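Local coordinates for structural protein ORF273 (Acidianus two-tailed virus, PDB 4ART) that is a thermo- and acid-stable structural protein of the virion whose precise role is unknown, at residues F57-L62 with A89-D94; G109-S114 with K138-A143; K30-V35 with L155-Y160; S83-Y88 with P133-K138. All coordinates share one frame; numbering follows the deposited sequence.

Contact 1: residues F57-L62 with A89-D94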
# COMPACT_ATOMS: atom_id res chain seq x y z
N PHE A 57 0.14 -4.44 -14.44
CA PHE A 57 0.11 -3.23 -13.62
C PHE A 57 1.29 -2.29 -13.85
O PHE A 57 1.13 -1.09 -13.63
CB PHE A 57 -0.07 -3.56 -12.13
CG PHE A 57 -1.36 -4.33 -11.88
CD1 PHE A 57 -1.40 -5.71 -12.02
CD2 PHE A 57 -2.54 -3.67 -11.56
CE1 PHE A 57 -2.60 -6.41 -11.84
CE2 PHE A 57 -3.73 -4.37 -11.37
CZ PHE A 57 -3.75 -5.74 -11.50
N TYR A 58 2.44 -2.81 -14.29
CA TYR A 58 3.63 -2.00 -14.48
C TYR A 58 4.10 -2.01 -15.92
O TYR A 58 4.12 -3.07 -16.55
CB TYR A 58 4.76 -2.42 -13.52
CG TYR A 58 4.37 -2.33 -12.06
CD1 TYR A 58 4.39 -1.11 -11.39
CD2 TYR A 58 3.95 -3.46 -11.37
CE1 TYR A 58 4.01 -1.02 -10.06
CE2 TYR A 58 3.56 -3.38 -10.03
CZ TYR A 58 3.60 -2.16 -9.37
OH TYR A 58 3.22 -2.07 -8.06
N TYR A 59 4.46 -0.83 -16.44
CA TYR A 59 4.92 -0.71 -17.82
C TYR A 59 6.06 0.26 -17.95
O TYR A 59 6.22 1.16 -17.13
CB TYR A 59 3.81 -0.15 -18.72
CG TYR A 59 2.53 -0.94 -18.77
CD1 TYR A 59 2.33 -1.91 -19.75
CD2 TYR A 59 1.47 -0.64 -17.92
CE1 TYR A 59 1.13 -2.62 -19.82
CE2 TYR A 59 0.27 -1.34 -17.98
CZ TYR A 59 0.11 -2.32 -18.95
OH TYR A 59 -1.08 -2.98 -19.02
N TYR A 60 6.80 0.14 -19.06
CA TYR A 60 7.79 1.13 -19.44
C TYR A 60 7.35 1.75 -20.77
O TYR A 60 6.85 1.05 -21.65
CB TYR A 60 9.18 0.53 -19.62
CG TYR A 60 9.79 -0.12 -18.39
CD1 TYR A 60 9.87 0.57 -17.19
CD2 TYR A 60 10.41 -1.36 -18.47
CE1 TYR A 60 10.49 -0.01 -16.07
CE2 TYR A 60 11.04 -1.93 -17.37
CZ TYR A 60 11.06 -1.26 -16.16
OH TYR A 60 11.67 -1.85 -15.08
N ILE A 61 7.55 3.05 -20.92
CA ILE A 61 7.33 3.73 -22.18
C ILE A 61 8.72 4.12 -22.63
O ILE A 61 9.49 4.72 -21.87
CB ILE A 61 6.32 4.93 -22.17
CG1 ILE A 61 4.96 4.49 -21.60
CG2 ILE A 61 6.14 5.51 -23.59
CD1 ILE A 61 3.92 5.61 -21.41
N LEU A 62 9.05 3.72 -23.86
CA LEU A 62 10.34 3.98 -24.46
C LEU A 62 10.34 5.35 -25.10
O LEU A 62 9.27 5.98 -25.25
CB LEU A 62 10.75 2.86 -25.45
CG LEU A 62 11.08 1.48 -24.85
CD1 LEU A 62 11.85 0.62 -25.83
CD2 LEU A 62 11.62 1.53 -23.43
N ALA A 89 9.58 6.59 -19.51
CA ALA A 89 8.54 6.72 -18.49
C ALA A 89 8.23 5.38 -17.87
O ALA A 89 8.25 4.34 -18.56
CB ALA A 89 7.27 7.33 -19.09
N PHE A 90 7.95 5.39 -16.56
CA PHE A 90 7.56 4.21 -15.78
C PHE A 90 6.07 4.38 -15.45
O PHE A 90 5.67 5.45 -15.03
CB PHE A 90 8.40 4.10 -14.50
CG PHE A 90 8.00 2.98 -13.58
CD1 PHE A 90 8.25 1.65 -13.91
CD2 PHE A 90 7.39 3.25 -12.36
CE1 PHE A 90 7.89 0.61 -13.05
CE2 PHE A 90 7.02 2.22 -11.50
CZ PHE A 90 7.30 0.90 -11.83
N VAL A 91 5.27 3.35 -15.70
CA VAL A 91 3.82 3.40 -15.50
C VAL A 91 3.43 2.42 -14.39
O VAL A 91 3.78 1.25 -14.46
CB VAL A 91 3.02 3.10 -16.80
CG1 VAL A 91 1.53 3.32 -16.60
CG2 VAL A 91 3.54 3.90 -17.98
N GLU A 92 2.69 2.91 -13.39
CA GLU A 92 2.13 2.10 -12.32
C GLU A 92 0.60 2.19 -12.46
O GLU A 92 0.02 3.28 -12.36
CB GLU A 92 2.60 2.59 -10.94
CG GLU A 92 1.93 1.91 -9.76
CD GLU A 92 2.57 2.12 -8.40
OE1 GLU A 92 3.50 2.95 -8.28
OE2 GLU A 92 2.13 1.44 -7.44
N THR A 93 -0.05 1.05 -12.68
CA THR A 93 -1.50 0.98 -12.81
C THR A 93 -2.13 0.39 -11.55
O THR A 93 -1.76 -0.70 -11.11
CB THR A 93 -1.88 0.22 -14.07
OG1 THR A 93 -1.15 0.78 -15.16
CG2 THR A 93 -3.37 0.27 -14.36
N ASP A 94 -3.06 1.15 -10.95
CA ASP A 94 -3.84 0.71 -9.79
C ASP A 94 -5.25 0.50 -10.33
O ASP A 94 -5.71 1.26 -11.21
CB ASP A 94 -3.89 1.79 -8.69
CG ASP A 94 -2.77 1.80 -7.68
OD1 ASP A 94 -2.14 0.74 -7.47
OD2 ASP A 94 -2.57 2.86 -7.02
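Ile61, Ala89, Val91 and Tyr59 pack on one face of the antiparallel ladder formed by residues 57-62 and 89-94, and this is its close-packed side. CD1 of Ile61 touches CG2 of Val91 at 3.9 Å, CB of Tyr59 lies against CB of Val91, and Ala89 faces Ile61 through its methyl group. Leu31, Ile34 and Val35 of helix 23-44 pack over Ile61, so this face is buried. Backbone bonds pair Tyr59 with Val91 and Ile61 with Ala89 in both directions. At the ladder's end Phe57 O takes the N-H of Thr93 at 2.6 Å and a weak bond from Thr93 OG1.

On the more open face Tyr58 is exposed and Tyr60, Phe90 and Glu92 are partly so. With CG anti to the backbone N (chi1 175°), the Phe90 ring reaches between the two tyrosines and meets both rim to rim. Its CZ is 3.6 Å from CD1 of Tyr58, the planes only 16° apart, and its CD1 is 3.5 Å from CE1 of Tyr60, the planes at 47°. The extended Glu92 chain runs beside the Tyr58 ring, CG to CE1 3.6 Å, while its OE1 bonds to Tyr140 OH; Tyr60 OH is held by Asp74. An antiparallel strand pair of the mixed seven-stranded sheet thus carries an aromatic cluster, met edge-to-face by Phe119 of helix 113-123, while helix 23-44 covers its aliphatic face.

Contact 2: residues G109-S114 with K138-A143. With SO4 (sulfate ion), chain E.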
# COMPACT_ATOMS: atom_id res chain seq x y z
N GLY A 109 -2.09 10.07 -5.48
CA GLY A 109 -1.41 8.87 -5.93
C GLY A 109 0.02 9.10 -6.37
O GLY A 109 0.41 8.74 -7.50
N LEU A 110 0.82 9.64 -5.44
CA LEU A 110 2.22 9.92 -5.67
C LEU A 110 2.98 8.63 -5.82
O LEU A 110 2.66 7.64 -5.18
CB LEU A 110 2.81 10.70 -4.49
CG LEU A 110 2.63 12.21 -4.55
CD1 LEU A 110 2.89 12.83 -3.23
CD2 LEU A 110 3.55 12.84 -5.55
N PRO A 111 4.03 8.63 -6.64
CA PRO A 111 4.90 7.46 -6.70
C PRO A 111 5.49 7.18 -5.34
O PRO A 111 5.63 8.06 -4.50
CB PRO A 111 6.04 7.89 -7.60
CG PRO A 111 5.95 9.35 -7.66
CD PRO A 111 4.55 9.74 -7.46
N SER A 112 5.78 5.91 -5.15
CA SER A 112 6.47 5.33 -4.04
C SER A 112 7.79 6.13 -3.83
O SER A 112 8.46 6.48 -4.83
CB SER A 112 6.77 3.88 -4.39
OG SER A 112 8.13 3.57 -4.23
N ILE A 113 8.16 6.41 -2.56
CA ILE A 113 9.39 7.13 -2.20
C ILE A 113 10.59 6.37 -2.76
O ILE A 113 11.47 6.97 -3.38
CB ILE A 113 9.48 7.37 -0.65
CG1 ILE A 113 8.64 8.60 -0.26
CG2 ILE A 113 10.94 7.57 -0.14
CD1 ILE A 113 9.15 10.00 -0.78
N SER A 114 10.57 5.04 -2.58
CA SER A 114 11.60 4.14 -3.06
C SER A 114 11.87 4.35 -4.54
O SER A 114 13.03 4.46 -4.94
CB SER A 114 11.21 2.68 -2.80
OG SER A 114 11.06 2.40 -1.42
N LYS A 138 12.36 10.12 -17.50
CA LYS A 138 11.93 11.50 -17.25
C LYS A 138 10.62 11.54 -16.45
O LYS A 138 10.45 12.40 -15.59
CB LYS A 138 11.78 12.26 -18.57
CG LYS A 138 11.58 13.78 -18.41
CD LYS A 138 11.52 14.47 -19.75
CE LYS A 138 11.18 15.93 -19.67
NZ LYS A 138 12.37 16.75 -19.34
N TYR A 139 9.70 10.59 -16.73
CA TYR A 139 8.38 10.60 -16.11
C TYR A 139 7.98 9.40 -15.33
O TYR A 139 8.33 8.27 -15.65
CB TYR A 139 7.31 10.86 -17.18
CG TYR A 139 7.41 12.21 -17.87
CD1 TYR A 139 6.89 13.35 -17.28
CD2 TYR A 139 7.97 12.33 -19.15
CE1 TYR A 139 6.94 14.59 -17.93
CE2 TYR A 139 8.03 13.56 -19.80
CZ TYR A 139 7.53 14.69 -19.19
OH TYR A 139 7.59 15.93 -19.80
N TYR A 140 7.20 9.67 -14.28
CA TYR A 140 6.55 8.65 -13.49
C TYR A 140 5.05 8.82 -13.77
O TYR A 140 4.51 9.92 -13.63
CB TYR A 140 6.86 8.75 -11.98
CG TYR A 140 5.92 7.87 -11.17
CD1 TYR A 140 6.14 6.51 -11.05
CD2 TYR A 140 4.74 8.38 -10.64
CE1 TYR A 140 5.24 5.68 -10.37
CE2 TYR A 140 3.81 7.56 -9.99
CZ TYR A 140 4.07 6.22 -9.84
OH TYR A 140 3.16 5.47 -9.13
N ILE A 141 4.40 7.73 -14.20
CA ILE A 141 2.97 7.80 -14.55
C ILE A 141 2.15 6.87 -13.65
O ILE A 141 2.46 5.69 -13.52
CB ILE A 141 2.72 7.50 -16.07
CG1 ILE A 141 3.57 8.43 -16.95
CG2 ILE A 141 1.24 7.58 -16.42
CD1 ILE A 141 3.46 8.16 -18.49
N HIS A 142 1.11 7.43 -13.05
CA HIS A 142 0.19 6.67 -12.23
C HIS A 142 -1.15 6.66 -12.92
O HIS A 142 -1.73 7.73 -13.12
CB HIS A 142 0.07 7.26 -10.81
CG HIS A 142 -0.73 6.40 -9.86
ND1 HIS A 142 -1.31 6.93 -8.74
CD2 HIS A 142 -0.99 5.06 -9.87
CE1 HIS A 142 -1.93 5.93 -8.12
NE2 HIS A 142 -1.77 4.78 -8.76
N ALA A 143 -1.57 5.47 -13.39
CA ALA A 143 -2.85 5.26 -14.08
C ALA A 143 -3.79 4.58 -13.11
O ALA A 143 -3.39 3.63 -12.46
CB ALA A 143 -2.67 4.42 -15.33
S SO4 E . 7.14 2.12 -1.08
O1 SO4 E . 7.87 3.37 -1.26
O2 SO4 E . 6.16 1.88 -2.13
O3 SO4 E . 8.11 1.02 -1.06
O4 SO4 E . 6.40 2.17 0.19
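Pro111 covers one face of the Tyr140 ring, its CB standing over the centre in a CH-pi contact and its CG and CD lying above the CD2-CE2 side. Gly109 O approaches the same ring at its edge, near the plane and 4.4 Å from CE2. The neighbouring flat group, the imidazole of His142, meets that carbonyl obliquely: ND1 gives a weak hydrogen bond to Gly109 O at 2.8 Å, bent to 123° at the hydrogen. Both rings reach across to the loop because each has CG anti to the backbone N, with chi1 at 167° for Tyr140 and -172° for His142.

Their far polar atoms are held by the adjacent strand 87-96. Tyr140 OH bonds to Glu92 OE1 and His142 NE2 to Asp94 OD2, so these acids probably help fix how the rings are turned. The glycine backbone sits close against the imidazole, with Gly109 CA 3.4 Å from His142 ND1.

Beyond Pro111 the loop turns into helix 113-123. Ser112 is its N-cap, with OG bonded to the N-H of Asp115. The same OG donates to O1 of a sulfate ion at 3.0 Å, and Ser114 N adds a weak, nearly straight bond of 3.4 Å to that oxygen. Ser114 OG is held by Glu195, and Arg215 of the second subunit packs on Ser114. The sulfate probably comes from the crystallisation liquor, and its place beside the first turn is that of an anion bound at a capped helix N-terminus.

Contact 3: residues K30-V35 with L155-Y160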
# COMPACT_ATOMS: atom_id res chain seq x y z
N LYS A 30 0.72 13.06 -25.33
CA LYS A 30 1.13 11.87 -26.09
C LYS A 30 1.29 10.66 -25.18
O LYS A 30 0.81 9.58 -25.50
CB LYS A 30 2.43 12.14 -26.86
CG LYS A 30 2.21 13.03 -28.08
CD LYS A 30 3.53 13.57 -28.64
CE LYS A 30 3.34 14.62 -29.72
NZ LYS A 30 4.64 14.99 -30.37
N LEU A 31 1.92 10.86 -24.02
CA LEU A 31 2.14 9.80 -23.04
C LEU A 31 0.83 9.25 -22.48
O LEU A 31 0.72 8.04 -22.31
CB LEU A 31 3.06 10.29 -21.89
CG LEU A 31 4.55 10.40 -22.23
CD1 LEU A 31 5.27 11.23 -21.16
CD2 LEU A 31 5.22 9.01 -22.38
N ALA A 32 -0.14 10.13 -22.18
CA ALA A 32 -1.45 9.74 -21.64
C ALA A 32 -2.24 8.91 -22.67
O ALA A 32 -2.83 7.91 -22.29
CB ALA A 32 -2.23 10.96 -21.22
N ASP A 33 -2.19 9.28 -23.97
CA ASP A 33 -2.84 8.49 -25.03
C ASP A 33 -2.16 7.11 -25.20
O ASP A 33 -2.85 6.11 -25.43
CB ASP A 33 -2.91 9.26 -26.34
CG ASP A 33 -3.82 10.48 -26.27
OD1 ASP A 33 -4.68 10.54 -25.35
OD2 ASP A 33 -3.65 11.39 -27.11
N ILE A 34 -0.81 7.04 -25.03
CA ILE A 34 -0.06 5.78 -25.08
C ILE A 34 -0.57 4.85 -23.95
O ILE A 34 -0.88 3.69 -24.22
CB ILE A 34 1.50 6.00 -25.05
CG1 ILE A 34 2.00 6.62 -26.39
CG2 ILE A 34 2.25 4.68 -24.73
CD1 ILE A 34 3.36 7.38 -26.27
N VAL A 35 -0.71 5.38 -22.72
CA VAL A 35 -1.20 4.61 -21.56
C VAL A 35 -2.64 4.19 -21.80
O VAL A 35 -2.94 3.01 -21.74
CB VAL A 35 -1.00 5.35 -20.20
CG1 VAL A 35 -1.76 4.66 -19.06
CG2 VAL A 35 0.48 5.47 -19.85
N LEU A 155 -10.87 5.93 -16.33
CA LEU A 155 -9.42 5.92 -16.31
C LEU A 155 -8.94 7.33 -16.06
O LEU A 155 -9.47 8.27 -16.62
CB LEU A 155 -8.81 5.37 -17.65
CG LEU A 155 -7.29 5.55 -17.89
CD1 LEU A 155 -6.45 4.79 -16.87
CD2 LEU A 155 -6.89 5.15 -19.30
N ALA A 156 -7.96 7.47 -15.16
CA ALA A 156 -7.29 8.73 -14.87
C ALA A 156 -5.80 8.47 -14.98
O ALA A 156 -5.30 7.47 -14.47
CB ALA A 156 -7.64 9.22 -13.48
N VAL A 157 -5.12 9.30 -15.75
CA VAL A 157 -3.69 9.14 -15.97
C VAL A 157 -3.04 10.41 -15.38
O VAL A 157 -3.37 11.52 -15.81
CB VAL A 157 -3.35 8.99 -17.48
CG1 VAL A 157 -1.85 8.78 -17.69
CG2 VAL A 157 -4.17 7.88 -18.15
N ASN A 158 -2.12 10.22 -14.42
CA ASN A 158 -1.36 11.29 -13.74
C ASN A 158 0.10 11.20 -14.12
O ASN A 158 0.74 10.20 -13.82
CB ASN A 158 -1.52 11.18 -12.20
CG ASN A 158 -2.91 11.54 -11.74
OD1 ASN A 158 -3.48 12.51 -12.18
ND2 ASN A 158 -3.62 10.61 -11.15
N ILE A 159 0.64 12.26 -14.74
CA ILE A 159 2.03 12.31 -15.19
C ILE A 159 2.86 13.24 -14.33
O ILE A 159 2.62 14.45 -14.28
CB ILE A 159 2.09 12.63 -16.70
CG1 ILE A 159 1.27 11.60 -17.52
CG2 ILE A 159 3.52 12.67 -17.15
CD1 ILE A 159 0.93 12.03 -18.86
N TYR A 160 3.90 12.69 -13.69
CA TYR A 160 4.80 13.44 -12.82
C TYR A 160 6.17 13.50 -13.46
O TYR A 160 6.67 12.49 -13.93
CB TYR A 160 4.94 12.73 -11.45
CG TYR A 160 3.64 12.54 -10.69
CD1 TYR A 160 2.83 11.44 -10.92
CD2 TYR A 160 3.20 13.49 -9.77
CE1 TYR A 160 1.61 11.28 -10.26
CE2 TYR A 160 2.00 13.34 -9.08
CZ TYR A 160 1.21 12.24 -9.34
OH TYR A 160 0.05 12.08 -8.63
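Val157 and Ile159 of strand 154-161 make the apolar contacts with helix 23-44, meeting Leu31, Ala32 and Val35. Ala32 lies closest to the strand, its CA 6.1 Å from CA of Val157. CG1 of Val157 comes to 4.1 Å from Ala32 CA. The end of Ile159 is placed by an almost extended chi2 of 162°, and its CD1 reaches Ala32 N at 4.0 Å, Ala32 CB and, at 4.1 Å, Leu31 CB. Further along the helix, CG1 of Val35 touches CG2 of Val157 as the two side chains slide past each other in opposite directions. This is a helix laid across one face of a mixed beta-sheet, an alpha/beta layer in which the axes of segments 30-35 and 155-160 approach to 9.1 Å, their N-to-C directions 139° apart. Other strands of the sheet extend the layer: Ile61 of strand 58-62 packs on Leu31 and Val35, and Ile141 of the adjacent strand 139-146 on Val157.

The polar links run to other strands. The strand backbone bonds to Val144 and His142 in one neighbour and to Tyr247, Val249 and Tyr251 in the other. Asp33 OD1 ties the helix to Tyr251 OH, in the strand beside 154-161.

Contact 4: residues S83-Y88 with P133-K138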
# COMPACT_ATOMS: atom_id res chain seq x y z
N SER A 83 17.37 -2.40 -23.99
CA SER A 83 18.21 -1.59 -23.12
C SER A 83 17.42 -0.77 -22.13
O SER A 83 16.49 -0.04 -22.50
CB SER A 83 19.12 -0.67 -23.92
OG SER A 83 19.83 0.17 -23.03
N ALA A 84 17.87 -0.80 -20.88
CA ALA A 84 17.29 -0.03 -19.79
C ALA A 84 17.47 1.49 -20.08
O ALA A 84 16.71 2.30 -19.56
CB ALA A 84 17.93 -0.42 -18.45
N ASN A 85 18.41 1.84 -20.99
CA ASN A 85 18.70 3.22 -21.40
C ASN A 85 17.59 3.83 -22.23
O ASN A 85 17.44 5.04 -22.25
CB ASN A 85 20.05 3.31 -22.12
CG ASN A 85 21.21 2.83 -21.29
OD1 ASN A 85 21.34 3.12 -20.09
ND2 ASN A 85 22.08 2.04 -21.90
N ASP A 86 16.78 2.98 -22.87
CA ASP A 86 15.64 3.39 -23.71
C ASP A 86 14.37 3.75 -22.94
O ASP A 86 13.44 4.30 -23.52
CB ASP A 86 15.36 2.29 -24.75
CG ASP A 86 16.46 2.10 -25.79
OD1 ASP A 86 17.05 3.12 -26.23
OD2 ASP A 86 16.70 0.95 -26.18
N ILE A 87 14.31 3.42 -21.63
CA ILE A 87 13.15 3.70 -20.78
C ILE A 87 13.03 5.21 -20.55
O ILE A 87 13.95 5.84 -20.03
CB ILE A 87 13.18 2.89 -19.46
CG1 ILE A 87 13.17 1.38 -19.75
CG2 ILE A 87 12.00 3.30 -18.53
CD1 ILE A 87 13.64 0.51 -18.64
N TYR A 88 11.87 5.77 -20.93
CA TYR A 88 11.57 7.20 -20.83
C TYR A 88 10.55 7.49 -19.70
O TYR A 88 10.64 8.53 -19.04
CB TYR A 88 11.01 7.66 -22.18
CG TYR A 88 10.72 9.14 -22.29
CD1 TYR A 88 11.69 10.09 -21.99
CD2 TYR A 88 9.49 9.60 -22.77
CE1 TYR A 88 11.46 11.45 -22.17
CE2 TYR A 88 9.24 10.97 -22.95
CZ TYR A 88 10.23 11.88 -22.64
OH TYR A 88 10.00 13.22 -22.81
N PRO A 133 20.74 0.21 -13.87
CA PRO A 133 20.18 1.57 -13.81
C PRO A 133 19.26 1.93 -14.98
O PRO A 133 19.40 1.37 -16.08
CB PRO A 133 21.44 2.45 -13.76
CG PRO A 133 22.47 1.69 -14.51
CD PRO A 133 22.19 0.24 -14.21
N THR A 134 18.35 2.89 -14.76
CA THR A 134 17.41 3.46 -15.76
C THR A 134 17.76 4.97 -15.78
O THR A 134 17.09 5.79 -15.13
CB THR A 134 15.95 3.14 -15.38
OG1 THR A 134 15.86 1.75 -15.02
CG2 THR A 134 14.97 3.44 -16.45
N PRO A 135 18.90 5.33 -16.43
CA PRO A 135 19.36 6.72 -16.35
C PRO A 135 18.59 7.78 -17.12
O PRO A 135 18.78 8.94 -16.80
CB PRO A 135 20.82 6.62 -16.83
CG PRO A 135 20.80 5.52 -17.79
CD PRO A 135 19.85 4.51 -17.20
N ASN A 136 17.80 7.41 -18.14
CA ASN A 136 17.11 8.41 -19.00
C ASN A 136 15.59 8.57 -18.78
O ASN A 136 14.84 9.12 -19.62
CB ASN A 136 17.49 8.16 -20.46
CG ASN A 136 18.96 7.82 -20.62
OD1 ASN A 136 19.86 8.47 -20.06
ND2 ASN A 136 19.26 6.75 -21.33
N LEU A 137 15.14 8.10 -17.62
CA LEU A 137 13.76 8.15 -17.18
C LEU A 137 13.39 9.59 -16.85
O LEU A 137 14.06 10.23 -16.03
CB LEU A 137 13.67 7.27 -15.94
CG LEU A 137 12.32 6.85 -15.45
CD1 LEU A 137 11.52 6.16 -16.49
CD2 LEU A 137 12.49 5.88 -14.39
N LYS A 138 12.36 10.12 -17.50
CA LYS A 138 11.93 11.50 -17.25
C LYS A 138 10.62 11.54 -16.45
O LYS A 138 10.45 12.40 -15.59
CB LYS A 138 11.78 12.26 -18.57
CG LYS A 138 11.58 13.78 -18.41
CD LYS A 138 11.52 14.47 -19.75
CE LYS A 138 11.18 15.93 -19.67
NZ LYS A 138 12.37 16.75 -19.34
O HOH W 1 16.44 5.04 -18.90
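Asn136 holds its amide beside its own backbone N (chi1 -41°), which brings ND2 to Asn85 O, and Tyr88 and Lys138, each with CG anti to the backbone N, run side by side in the same direction. The two segments lead into the neighbouring parallel strands 87-96 and 139-146 of the mixed sheet. Residues 84-86 form a short 3-10 segment, overlapped at its start by an ST turn in which Ser83 OG accepts the N-H of Asn85.

The Asn136 ND2 bond to Asn85 O is 2.7 Å long and nearly straight at 165°. It uses a lone pair in the carbonyl plane, and the acceptor also lies close to the plane of the Asn136 amide. Pro135 meets the side-chain amide of Asn85, CG 3.4 Å from OD1. A water joins the backbones at the same place, accepting from Asn136 N and lying 2.8 Å from both Ala84 O and Ile87 O.

On the apolar side, Thr134 turns its methyl CG2 onto CB of Ile87 at 3.5 Å, and CD1 of Leu137 reaches CG2 of Ile87. Leu137 also packs on Phe119 of helix 113-123. Where the strands begin, Lys138 N donates to Tyr88 O at 2.8 Å. The lysine's aliphatic chain then follows the tyrosine ring, which Arg63 meets in a cation-pi contact, and Lys138 CD comes to 3.6 Å from Tyr88 OH.

Overall arrangement
The four contacts meet on one mixed sheet. Strand 87-96 serves contacts 1 and 4, whose centres are 13 Å apart, and pairs with strand 139-146 of contact 2; Lys138 belongs to both contacts 2 and 4. Ile61 O to Tyr88 N, 2.8 Å, joins contacts 1 and 4, and Tyr140 O to Tyr160 N, also 2.8 Å, joins contacts 2 and 3. Glu92 OE1 to Tyr140 OH and Asp94 OD2 to His142 NE2, both 2.7 Å, link contacts 1 and 2. The helix of contact 3 lies on the face opposite that polar network, its Leu31 CD2 3.8 Å from Ile61 CD1 of contact 1. Contacts 3 and 4 are farthest apart, about 18 Å between centres.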